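Local structure of oligopeptide ABC transporter, periplasmic oligopeptide-binding protein, putative (Thermotoga maritima MSB8, 5IPW) at residues Y153-K158 / F169-P174; A85-E90 / F178-P183; R360-L365 / R583-M588; A338-L343 / M490-D495. The protein probably binds oligopeptides in the periplasm and hands them to an ABC transporter for uptake. All blocks are in the same frame, centred on the assembly; numbering follows the deposited sequence.

Contact 1 of 4, residues Y153-K158 / F169-P174; sequences YNIGVK and FEFSKP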
# COMPACT_ATOMS: atom_id res chain seq x y z
N TYR A 153 3.07 -18.57 -0.67
CA TYR A 153 2.76 -20.01 -0.66
C TYR A 153 3.52 -20.79 -1.73
O TYR A 153 3.79 -21.97 -1.55
CB TYR A 153 1.25 -20.25 -0.82
CG TYR A 153 0.83 -21.70 -0.60
CD1 TYR A 153 0.51 -22.17 0.68
CD2 TYR A 153 0.76 -22.59 -1.66
CE1 TYR A 153 0.12 -23.49 0.88
CE2 TYR A 153 0.38 -23.91 -1.47
CZ TYR A 153 0.06 -24.36 -0.20
OH TYR A 153 -0.33 -25.67 -0.01
N ASN A 154 3.87 -20.13 -2.84
CA ASN A 154 4.63 -20.77 -3.92
C ASN A 154 6.08 -21.01 -3.53
O ASN A 154 6.70 -21.96 -4.02
CB ASN A 154 4.53 -19.97 -5.22
CG ASN A 154 3.20 -20.17 -5.92
OD1 ASN A 154 2.62 -21.26 -5.87
ND2 ASN A 154 2.71 -19.13 -6.60
N ILE A 155 6.62 -20.17 -2.66
CA ILE A 155 7.80 -20.55 -1.91
C ILE A 155 7.29 -21.67 -1.01
O ILE A 155 6.23 -21.52 -0.40
CB ILE A 155 8.37 -19.40 -1.06
CG1 ILE A 155 8.72 -18.21 -1.97
CG2 ILE A 155 9.58 -19.87 -0.27
CD1 ILE A 155 9.47 -17.09 -1.27
N GLY A 156 8.00 -22.78 -0.94
CA GLY A 156 7.53 -23.90 -0.11
C GLY A 156 7.35 -23.49 1.34
O GLY A 156 8.22 -22.84 1.91
N VAL A 157 6.21 -23.85 1.92
CA VAL A 157 5.93 -23.50 3.32
C VAL A 157 5.22 -24.62 4.08
O VAL A 157 4.29 -25.25 3.56
CB VAL A 157 5.10 -22.19 3.43
CG1 VAL A 157 3.69 -22.37 2.87
CG2 VAL A 157 5.05 -21.70 4.87
N LYS A 158 5.68 -24.87 5.30
CA LYS A 158 5.04 -25.81 6.21
C LYS A 158 4.55 -25.03 7.43
O LYS A 158 5.32 -24.29 8.05
CB LYS A 158 6.02 -26.92 6.63
CG LYS A 158 5.49 -28.33 6.45
CD LYS A 158 4.26 -28.62 7.30
CE LYS A 158 3.52 -29.86 6.81
NZ LYS A 158 2.07 -29.82 7.16
N PHE A 169 5.60 -20.98 10.91
CA PHE A 169 5.72 -20.98 9.45
C PHE A 169 7.16 -21.35 9.12
O PHE A 169 8.07 -20.59 9.44
CB PHE A 169 5.43 -19.59 8.88
CG PHE A 169 4.00 -19.14 9.04
CD1 PHE A 169 3.55 -18.61 10.23
CD2 PHE A 169 3.11 -19.23 7.97
CE1 PHE A 169 2.24 -18.19 10.37
CE2 PHE A 169 1.80 -18.82 8.11
CZ PHE A 169 1.36 -18.30 9.31
N GLU A 170 7.36 -22.52 8.52
CA GLU A 170 8.69 -22.95 8.08
C GLU A 170 8.75 -22.93 6.56
O GLU A 170 8.03 -23.69 5.90
CB GLU A 170 9.04 -24.35 8.60
CG GLU A 170 10.40 -24.86 8.13
CD GLU A 170 10.92 -26.02 8.97
OE1 GLU A 170 12.15 -26.10 9.17
OE2 GLU A 170 10.10 -26.85 9.43
N PHE A 171 9.59 -22.07 6.02
CA PHE A 171 9.79 -21.99 4.58
C PHE A 171 10.97 -22.86 4.14
O PHE A 171 11.86 -23.15 4.93
CB PHE A 171 10.03 -20.53 4.16
CG PHE A 171 8.82 -19.66 4.27
CD1 PHE A 171 7.89 -19.62 3.24
CD2 PHE A 171 8.61 -18.87 5.39
CE1 PHE A 171 6.77 -18.81 3.34
CE2 PHE A 171 7.49 -18.06 5.49
CZ PHE A 171 6.57 -18.03 4.46
N SER A 172 10.96 -23.28 2.88
CA SER A 172 12.14 -23.91 2.29
C SER A 172 13.10 -22.80 1.92
O SER A 172 12.77 -22.00 1.05
CB SER A 172 11.76 -24.71 1.04
OG SER A 172 10.95 -23.96 0.16
N LYS A 173 14.26 -22.75 2.57
CA LYS A 173 15.24 -21.65 2.41
C LYS A 173 14.85 -20.41 3.23
O LYS A 173 13.76 -20.35 3.79
CB LYS A 173 15.42 -21.26 0.94
CG LYS A 173 14.45 -20.20 0.44
CD LYS A 173 14.10 -20.38 -1.02
CE LYS A 173 13.78 -19.05 -1.65
NZ LYS A 173 13.12 -19.22 -2.97
N PRO A 174 15.75 -19.40 3.28
CA PRO A 174 15.36 -18.17 3.94
C PRO A 174 14.40 -17.32 3.11
O PRO A 174 14.33 -17.47 1.89
CB PRO A 174 16.69 -17.44 4.14
CG PRO A 174 17.68 -18.56 4.23
CD PRO A 174 17.21 -19.45 3.12
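V157 and F171 form a non-hydrogen-bonded antiparallel pair, CA to CA 4.3 Å, and K158 with E170 the hydrogen-bonded pair beside it, at the open end of the hairpin 157-163/166-171, where the first strand begins and the second ends. K158 N donates to E170 O at 2.7 Å, and E170 N returns an almost straight bond (175°) to K158 O. The pairing extends past the strand: S172 N reaches G156 O at 2.9 Å, and S172 OG adds a weak bond of 3.4 Å to the same oxygen, G156 O.

V157 and F171 run side by side on one face of the sheet. With V157 CG1 held between the backbone N and the carbonyl carbon (chi1 67°), CG2 is swung over one face of the F171 ring, near its rim, in a CH-pi contact 3.9 Å from the centroid. The same methyl stands at the edge of the F169 ring, 4.4 Å from F169 CD2. I155, just past helix 151-154, approaches F171 obliquely, its CG2 3.9 Å from F171 CD1. On the other face K158 and E170 approach through their CB atoms, and the lysine end leads away.

The chemistry is thus divided: main-chain bonds fix the register, while I155 and V157 against F171 join the two segments on one face, where Y175 and F178 also meet the F171 ring edge-to-face.

Contact 2 of 4, residues A85-E90 / F178-P183; sequences AFWDKE and FLLKVP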
# COMPACT_ATOMS: atom_id res chain seq x y z
N ALA A 85 0.21 -9.05 12.96
CA ALA A 85 0.93 -7.86 13.33
C ALA A 85 0.63 -6.79 12.30
O ALA A 85 0.68 -7.05 11.09
CB ALA A 85 2.42 -8.15 13.38
N PHE A 86 0.30 -5.60 12.77
CA PHE A 86 -0.08 -4.51 11.90
C PHE A 86 1.15 -3.76 11.45
O PHE A 86 2.21 -3.82 12.08
CB PHE A 86 -1.00 -3.52 12.61
CG PHE A 86 -2.36 -4.08 12.91
CD1 PHE A 86 -3.37 -4.04 11.97
CD2 PHE A 86 -2.63 -4.64 14.15
CE1 PHE A 86 -4.62 -4.55 12.24
CE2 PHE A 86 -3.89 -5.15 14.43
CZ PHE A 86 -4.88 -5.11 13.47
N TRP A 87 1.00 -3.03 10.34
CA TRP A 87 1.92 -1.96 10.02
C TRP A 87 1.86 -0.97 11.17
O TRP A 87 0.83 -0.83 11.82
CB TRP A 87 1.50 -1.22 8.74
CG TRP A 87 1.69 -1.94 7.44
CD1 TRP A 87 0.73 -2.17 6.50
CD2 TRP A 87 2.90 -2.48 6.92
NE1 TRP A 87 1.27 -2.83 5.43
CE2 TRP A 87 2.60 -3.04 5.66
CE3 TRP A 87 4.22 -2.55 7.39
CZ2 TRP A 87 3.57 -3.67 4.86
CZ3 TRP A 87 5.18 -3.18 6.60
CH2 TRP A 87 4.85 -3.73 5.36
N ASP A 88 2.95 -0.27 11.42
CA ASP A 88 2.83 0.99 12.14
C ASP A 88 2.17 1.98 11.18
O ASP A 88 1.82 1.63 10.04
CB ASP A 88 4.19 1.48 12.60
CG ASP A 88 5.03 2.03 11.48
OD1 ASP A 88 4.93 1.52 10.34
OD2 ASP A 88 5.79 2.98 11.73
N LYS A 89 2.00 3.22 11.62
CA LYS A 89 1.34 4.23 10.79
C LYS A 89 2.11 4.54 9.49
O LYS A 89 1.49 4.73 8.44
CB LYS A 89 1.13 5.51 11.60
CG LYS A 89 0.49 6.65 10.83
CD LYS A 89 0.59 7.96 11.60
CE LYS A 89 0.18 9.12 10.72
NZ LYS A 89 0.18 10.40 11.47
N GLU A 90 3.45 4.59 9.55
CA GLU A 90 4.26 4.98 8.38
C GLU A 90 4.42 3.85 7.34
O GLU A 90 4.35 4.10 6.12
CB GLU A 90 5.63 5.56 8.81
CG GLU A 90 6.75 4.55 9.09
CD GLU A 90 8.07 5.22 9.47
OE1 GLU A 90 8.94 4.54 10.06
OE2 GLU A 90 8.24 6.42 9.19
N PHE A 178 8.87 -12.16 4.07
CA PHE A 178 7.62 -12.62 4.66
C PHE A 178 7.08 -11.65 5.71
O PHE A 178 5.87 -11.47 5.81
CB PHE A 178 7.80 -13.99 5.30
CG PHE A 178 6.56 -14.51 5.96
CD1 PHE A 178 5.42 -14.78 5.21
CD2 PHE A 178 6.52 -14.71 7.34
CE1 PHE A 178 4.27 -15.25 5.82
CE2 PHE A 178 5.37 -15.18 7.95
CZ PHE A 178 4.25 -15.46 7.19
N LEU A 179 7.97 -11.03 6.48
CA LEU A 179 7.54 -10.07 7.49
C LEU A 179 6.71 -8.93 6.89
O LEU A 179 5.83 -8.41 7.55
CB LEU A 179 8.73 -9.48 8.24
CG LEU A 179 9.42 -10.38 9.26
CD1 LEU A 179 10.56 -9.62 9.90
CD2 LEU A 179 8.46 -10.89 10.33
N LEU A 180 7.01 -8.56 5.65
CA LEU A 180 6.25 -7.51 4.96
C LEU A 180 4.92 -8.00 4.39
O LEU A 180 4.09 -7.20 3.97
CB LEU A 180 7.10 -6.89 3.84
CG LEU A 180 8.11 -5.84 4.29
CD1 LEU A 180 9.01 -6.31 5.43
CD2 LEU A 180 8.94 -5.44 3.09
N LYS A 181 4.72 -9.31 4.37
CA LYS A 181 3.47 -9.89 3.90
C LYS A 181 2.42 -9.89 4.99
O LYS A 181 1.24 -9.71 4.73
CB LYS A 181 3.70 -11.33 3.44
CG LYS A 181 4.73 -11.47 2.32
CD LYS A 181 4.08 -11.45 0.95
CE LYS A 181 5.11 -11.29 -0.15
NZ LYS A 181 5.65 -9.90 -0.19
N VAL A 182 2.87 -10.08 6.23
CA VAL A 182 1.97 -10.28 7.37
C VAL A 182 1.02 -9.11 7.66
O VAL A 182 -0.15 -9.34 7.93
CB VAL A 182 2.76 -10.66 8.64
CG1 VAL A 182 1.85 -10.74 9.85
CG2 VAL A 182 3.45 -12.00 8.43
N PRO A 183 1.52 -7.86 7.61
CA PRO A 183 0.65 -6.70 7.80
C PRO A 183 -0.31 -6.45 6.64
O PRO A 183 -1.27 -5.71 6.80
CB PRO A 183 1.62 -5.52 7.89
CG PRO A 183 2.98 -6.10 7.95
CD PRO A 183 2.90 -7.45 7.33
O HOH W 1 -1.37 -3.73 8.94
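W87 lies across P183 at about a right angle, one indole face against the proline ring. From CB the tryptophan chain sets off with CG anti to its own carbonyl carbon (chi1 -72°), which brings CG to 3.6 Å from P183 CB. The five-membered ring follows: P183 CB sits over its centre in a CH-pi contact, 3.4 Å from the centroid and 8° off the normal. CD1 and NE1 pass under the same carbon, and the NE1 proton goes to V617 O. Farther out, CE3 and CZ3 lie against P183 CG, CE3 at 3.8 Å. At the far rim CZ2 comes obliquely to L180 O, and CH2 touches L180 CG at 4.0 Å.

Beside the indole, P183 CA makes a CA-H...O contact of 3.3 Å with A85 O, and V182 CG1 packs near A85 N. The two backbones share no direct hydrogen bond; a water accepts from W87 N at 2.8 Å and donates to P183 O at 2.9 Å.

With alanine in place of W87, P183 and L180 would probably face a gap and V617 O would probably lose its indole donor.

This is a buried proline-tryptophan CH-pi contact, joining the outermost strand 85-87 of a five-stranded antiparallel sheet to the helically turned loop that follows strand 166-171 of that same sheet.

Contact 3 of 4, residues R360-L365 / R583-M588; sequences RFRQAL and RENLWM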
# COMPACT_ATOMS: atom_id res chain seq x y z
N ARG A 360 25.44 13.98 -16.19
CA ARG A 360 25.36 15.43 -16.30
C ARG A 360 24.23 15.90 -17.21
O ARG A 360 23.64 16.95 -16.97
CB ARG A 360 26.70 15.98 -16.80
CG ARG A 360 27.81 15.88 -15.76
CD ARG A 360 29.11 15.34 -16.34
NE ARG A 360 29.54 16.11 -17.51
CZ ARG A 360 30.57 15.79 -18.29
NH1 ARG A 360 31.30 14.71 -18.05
NH2 ARG A 360 30.86 16.57 -19.32
N PHE A 361 23.93 15.11 -18.24
CA PHE A 361 22.80 15.42 -19.12
C PHE A 361 21.49 15.35 -18.34
O PHE A 361 20.61 16.20 -18.52
CB PHE A 361 22.76 14.49 -20.34
CG PHE A 361 21.66 14.84 -21.32
CD1 PHE A 361 21.70 16.05 -22.02
CD2 PHE A 361 20.58 14.00 -21.52
CE1 PHE A 361 20.68 16.40 -22.90
CE2 PHE A 361 19.56 14.35 -22.41
CZ PHE A 361 19.61 15.55 -23.10
N ARG A 362 21.38 14.34 -17.48
CA ARG A 362 20.16 14.16 -16.68
C ARG A 362 20.06 15.24 -15.60
O ARG A 362 19.03 15.92 -15.49
CB ARG A 362 20.12 12.75 -16.07
CG ARG A 362 20.24 11.66 -17.13
CD ARG A 362 19.90 10.28 -16.60
NE ARG A 362 20.88 9.78 -15.62
CZ ARG A 362 21.85 8.90 -15.88
NH1 ARG A 362 22.05 8.41 -17.11
NH2 ARG A 362 22.65 8.52 -14.90
N GLN A 363 21.15 15.43 -14.84
CA GLN A 363 21.25 16.54 -13.88
C GLN A 363 20.77 17.84 -14.53
O GLN A 363 19.92 18.55 -13.98
CB GLN A 363 22.69 16.70 -13.39
CG GLN A 363 23.16 15.57 -12.48
CD GLN A 363 24.66 15.60 -12.18
OE1 GLN A 363 25.40 16.40 -12.74
NE2 GLN A 363 25.10 14.70 -11.30
N ALA A 364 21.30 18.11 -15.72
CA ALA A 364 20.92 19.29 -16.49
C ALA A 364 19.43 19.30 -16.82
O ALA A 364 18.76 20.33 -16.67
CB ALA A 364 21.74 19.36 -17.78
N LEU A 365 18.91 18.16 -17.26
CA LEU A 365 17.51 18.06 -17.68
C LEU A 365 16.54 18.37 -16.54
O LEU A 365 15.51 19.00 -16.77
CB LEU A 365 17.19 16.69 -18.29
CG LEU A 365 17.50 16.40 -19.76
CD1 LEU A 365 16.95 15.04 -20.14
CD2 LEU A 365 16.94 17.46 -20.71
N ARG A 583 20.27 8.49 -6.22
CA ARG A 583 20.52 9.91 -5.98
C ARG A 583 21.65 10.39 -6.87
O ARG A 583 21.55 11.43 -7.52
CB ARG A 583 20.91 10.10 -4.52
CG ARG A 583 20.65 11.48 -3.95
CD ARG A 583 20.64 11.40 -2.43
NE ARG A 583 21.87 10.80 -1.89
CZ ARG A 583 21.97 10.17 -0.72
NH1 ARG A 583 20.92 10.02 0.08
NH2 ARG A 583 23.15 9.68 -0.35
N GLU A 584 22.73 9.62 -6.88
CA GLU A 584 23.92 9.93 -7.66
C GLU A 584 23.68 9.79 -9.17
O GLU A 584 24.21 10.57 -9.96
CB GLU A 584 25.09 9.06 -7.18
CG GLU A 584 25.64 9.53 -5.84
CD GLU A 584 26.41 8.47 -5.08
OE1 GLU A 584 26.99 8.82 -4.03
OE2 GLU A 584 26.45 7.30 -5.51
N ASN A 585 22.89 8.79 -9.56
CA ASN A 585 22.40 8.66 -10.93
C ASN A 585 20.94 9.06 -10.94
O ASN A 585 20.19 8.69 -10.05
CB ASN A 585 22.50 7.21 -11.40
CG ASN A 585 23.88 6.62 -11.16
OD1 ASN A 585 24.69 6.53 -12.08
ND2 ASN A 585 24.16 6.20 -9.93
N LEU A 586 20.51 9.82 -11.94
CA LEU A 586 19.12 10.30 -11.96
C LEU A 586 18.32 9.68 -13.10
O LEU A 586 17.79 10.40 -13.96
CB LEU A 586 19.09 11.83 -12.00
CG LEU A 586 18.65 12.53 -10.71
CD1 LEU A 586 19.37 11.99 -9.48
CD2 LEU A 586 18.89 14.02 -10.84
N TRP A 587 18.23 8.36 -13.09
CA TRP A 587 17.55 7.61 -14.16
C TRP A 587 16.08 7.98 -14.31
O TRP A 587 15.55 7.93 -15.41
CB TRP A 587 17.65 6.13 -13.91
CG TRP A 587 19.03 5.62 -13.96
CD1 TRP A 587 19.87 5.63 -15.03
CD2 TRP A 587 19.73 5.00 -12.90
NE1 TRP A 587 21.06 5.05 -14.70
CE2 TRP A 587 21.01 4.65 -13.39
CE3 TRP A 587 19.41 4.70 -11.57
CZ2 TRP A 587 21.96 4.01 -12.60
CZ3 TRP A 587 20.36 4.07 -10.78
CH2 TRP A 587 21.62 3.73 -11.30
N MET A 588 15.43 8.32 -13.20
CA MET A 588 14.08 8.87 -13.26
C MET A 588 14.11 10.34 -12.92
O MET A 588 14.67 10.73 -11.90
CB MET A 588 13.15 8.13 -12.30
CG MET A 588 12.64 6.79 -12.82
SD MET A 588 11.68 5.86 -11.61
CE MET A 588 13.00 5.31 -10.53
O HOH W 2 23.14 5.42 -17.20
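A water joins R362 to W587, accepting from R362 NH1 at 3.2 Å and from W587 NE1 at 3.3 Å, the latter in the plane of the indole edge. R362 NH1 also donates to F356 O, so this nitrogen is tied both to the protein backbone and to the water. No direct hydrogen bond links the two segments, and the rest of the contact is made by the length of the arginine.

The side chain leaves helix 359-367 toward the other segment and bends at chi3 (-68°), which turns the guanidinium across W587. W587 CD1 lies over the centre of one guanidinium face, 3.9 Å from R362 CZ, the two planes 33° apart. N585 runs alongside, its CB 3.7 Å from R362 NH2, while its ND2 is held by I581 O in the last turn of helix 568-584. Nearer the helix, R362 CD lies 3.4 Å from L586 O, and R362 CB stands 4.3 Å from L586 CB. The indole itself is stacked on W518 and met edge-to-face by Y345 and H582, contacts that are likely to hold it in place beside the arginine.

A leucine in place of R362 would probably leave F356 O without this donor and the water with W587 NE1 alone of the two, and is likely to open a gap over W587 where the guanidinium lay.

Arginine-aromatic packing of this kind joins helix 359-367 to the exit of helix 568-584, where N585 breaks from helical geometry and the chain heads for strand 589-591.

Contact 4 of 4, residues A338-L343 / M490-D495; sequences ASRISL and MVWNMD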
# COMPACT_ATOMS: atom_id res chain seq x y z
N ALA A 338 3.87 12.49 -9.75
CA ALA A 338 2.67 12.29 -10.55
C ALA A 338 3.02 12.05 -12.02
O ALA A 338 2.21 11.50 -12.77
CB ALA A 338 1.74 13.49 -10.42
N SER A 339 4.21 12.49 -12.43
CA SER A 339 4.62 12.37 -13.84
C SER A 339 6.13 12.51 -14.00
O SER A 339 6.64 13.62 -14.06
CB SER A 339 3.91 13.43 -14.69
OG SER A 339 4.15 13.22 -16.07
N ARG A 340 6.82 11.37 -14.05
CA ARG A 340 8.27 11.34 -14.21
C ARG A 340 8.67 10.82 -15.59
O ARG A 340 7.82 10.35 -16.36
CB ARG A 340 8.95 10.51 -13.11
CG ARG A 340 8.38 9.11 -12.84
CD ARG A 340 8.82 8.04 -13.84
NE ARG A 340 8.26 6.74 -13.46
CZ ARG A 340 8.74 5.55 -13.82
NH1 ARG A 340 9.81 5.44 -14.60
NH2 ARG A 340 8.12 4.45 -13.39
N ILE A 341 9.96 10.91 -15.90
CA ILE A 341 10.50 10.48 -17.19
C ILE A 341 11.80 9.70 -17.01
O ILE A 341 12.59 9.96 -16.10
CB ILE A 341 10.75 11.68 -18.14
CG1 ILE A 341 10.99 11.20 -19.57
CG2 ILE A 341 11.91 12.53 -17.67
CD1 ILE A 341 11.06 12.34 -20.58
N SER A 342 12.01 8.73 -17.88
CA SER A 342 13.30 8.08 -18.00
C SER A 342 13.69 8.12 -19.48
O SER A 342 12.85 8.01 -20.36
CB SER A 342 13.28 6.66 -17.45
OG SER A 342 12.11 5.96 -17.80
N LEU A 343 14.98 8.33 -19.73
CA LEU A 343 15.50 8.32 -21.09
C LEU A 343 15.87 6.89 -21.44
O LEU A 343 16.08 6.06 -20.56
CB LEU A 343 16.72 9.23 -21.20
CG LEU A 343 16.55 10.67 -20.70
CD1 LEU A 343 17.90 11.34 -20.57
CD2 LEU A 343 15.63 11.46 -21.61
N MET A 490 10.30 7.77 -22.10
CA MET A 490 8.99 7.34 -21.63
C MET A 490 8.63 8.04 -20.32
O MET A 490 9.44 8.03 -19.37
CB MET A 490 9.01 5.83 -21.35
CG MET A 490 9.12 4.94 -22.57
SD MET A 490 7.56 4.84 -23.45
CE MET A 490 7.88 3.47 -24.55
N VAL A 491 7.44 8.61 -20.24
CA VAL A 491 6.95 9.15 -18.97
C VAL A 491 5.91 8.21 -18.34
O VAL A 491 5.10 7.57 -19.03
CB VAL A 491 6.39 10.61 -19.06
CG1 VAL A 491 7.14 11.42 -20.11
CG2 VAL A 491 4.89 10.64 -19.31
N TRP A 492 5.96 8.14 -17.02
CA TRP A 492 5.00 7.37 -16.23
C TRP A 492 4.97 8.00 -14.84
O TRP A 492 5.91 8.70 -14.45
CB TRP A 492 5.46 5.92 -16.13
CG TRP A 492 4.41 4.95 -15.67
CD1 TRP A 492 4.34 4.31 -14.46
CD2 TRP A 492 3.30 4.47 -16.43
NE1 TRP A 492 3.25 3.48 -14.42
CE2 TRP A 492 2.59 3.56 -15.62
CE3 TRP A 492 2.83 4.73 -17.72
CZ2 TRP A 492 1.45 2.91 -16.06
CZ3 TRP A 492 1.70 4.08 -18.16
CH2 TRP A 492 1.01 3.19 -17.33
N ASN A 493 3.89 7.74 -14.10
CA ASN A 493 3.83 8.17 -12.71
C ASN A 493 4.81 7.36 -11.89
O ASN A 493 5.50 6.49 -12.42
CB ASN A 493 2.42 8.04 -12.15
CG ASN A 493 1.94 6.60 -12.08
OD1 ASN A 493 2.57 5.74 -11.45
ND2 ASN A 493 0.83 6.32 -12.74
N MET A 494 4.87 7.63 -10.60
CA MET A 494 5.69 6.82 -9.71
C MET A 494 4.95 6.59 -8.40
O MET A 494 5.33 7.12 -7.37
CB MET A 494 7.03 7.50 -9.48
CG MET A 494 8.04 6.64 -8.75
SD MET A 494 9.16 7.66 -7.78
CE MET A 494 10.20 6.40 -7.07
N ASP A 495 3.89 5.80 -8.47
CA ASP A 495 3.13 5.43 -7.27
C ASP A 495 3.87 4.36 -6.47
O ASP A 495 4.97 3.96 -6.83
CB ASP A 495 1.71 4.98 -7.63
CG ASP A 495 1.67 3.91 -8.71
OD1 ASP A 495 2.75 3.38 -9.08
OD2 ASP A 495 0.57 3.61 -9.20
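R340 pairs with W492 through both backbone groups: R340 N donates to W492 O at 2.8 Å and W492 N to R340 O at 3.0 Å. One step beyond the non-hydrogen-bonded pair I341-V491, S342 and M490 exchange two bonds, S342 N to M490 O being 3.1 Å long. The residues between them turn their backbone groups outward, I341 bonding to I589 and V491 to T444 on the neighbouring strands.

The R340 side chain then folds back over the partner strand. CG sits between the backbone N and the carbonyl carbon (chi1 50°) and the chain bends again at chi2; the two bends carry NE to N493 O at 3.0 Å with an N-H...O angle of 157°, coming from above the carbonyl plane. NH2 adds a weak bond of 3.5 Å to that oxygen, but its main partner is D516, in a salt bridge. W492 CB covers one guanidinium face toward its rim, while the indole plane stands nearly perpendicular to the guanidinium (87°).

S339 OG is engaged by H450 ND1 and W454 NE1 of helix 448-462. N493 OD1 accepts from D495 N at 3.3 Å, an Asx turn. On the face opposite R340, I341 CG1 meets V491 CG1 at 3.9 Å.

Strand 340-343 lies antiparallel between 489-494 and 589-591, and 440-445 and then 467-472 follow in parallel on the far side of 489-494. This mixed five-stranded sheet is consistent with the alpha/beta lobe of type 2 periplasmic binding proteins.

How the contacts relate
The four contacts form two pairs. Contacts 1 and 2, with centres 19 Å apart, both reach the five-stranded antiparallel sheet and touch where F178 packs on F171 and F169; contact 1 is nested inside the loop that contact 2 closes. Contacts 3 and 4 come later in the chain, and their segments alternate. Their centres are 14 Å apart, and they meet through W587 and M588 against S342 and R340, and through F361 and L365 against L343. Between the pairs the nearest atoms are about 13 Å apart, those of contacts 2 and 4. Such a separation is consistent with the two-lobed build of this binding-protein family.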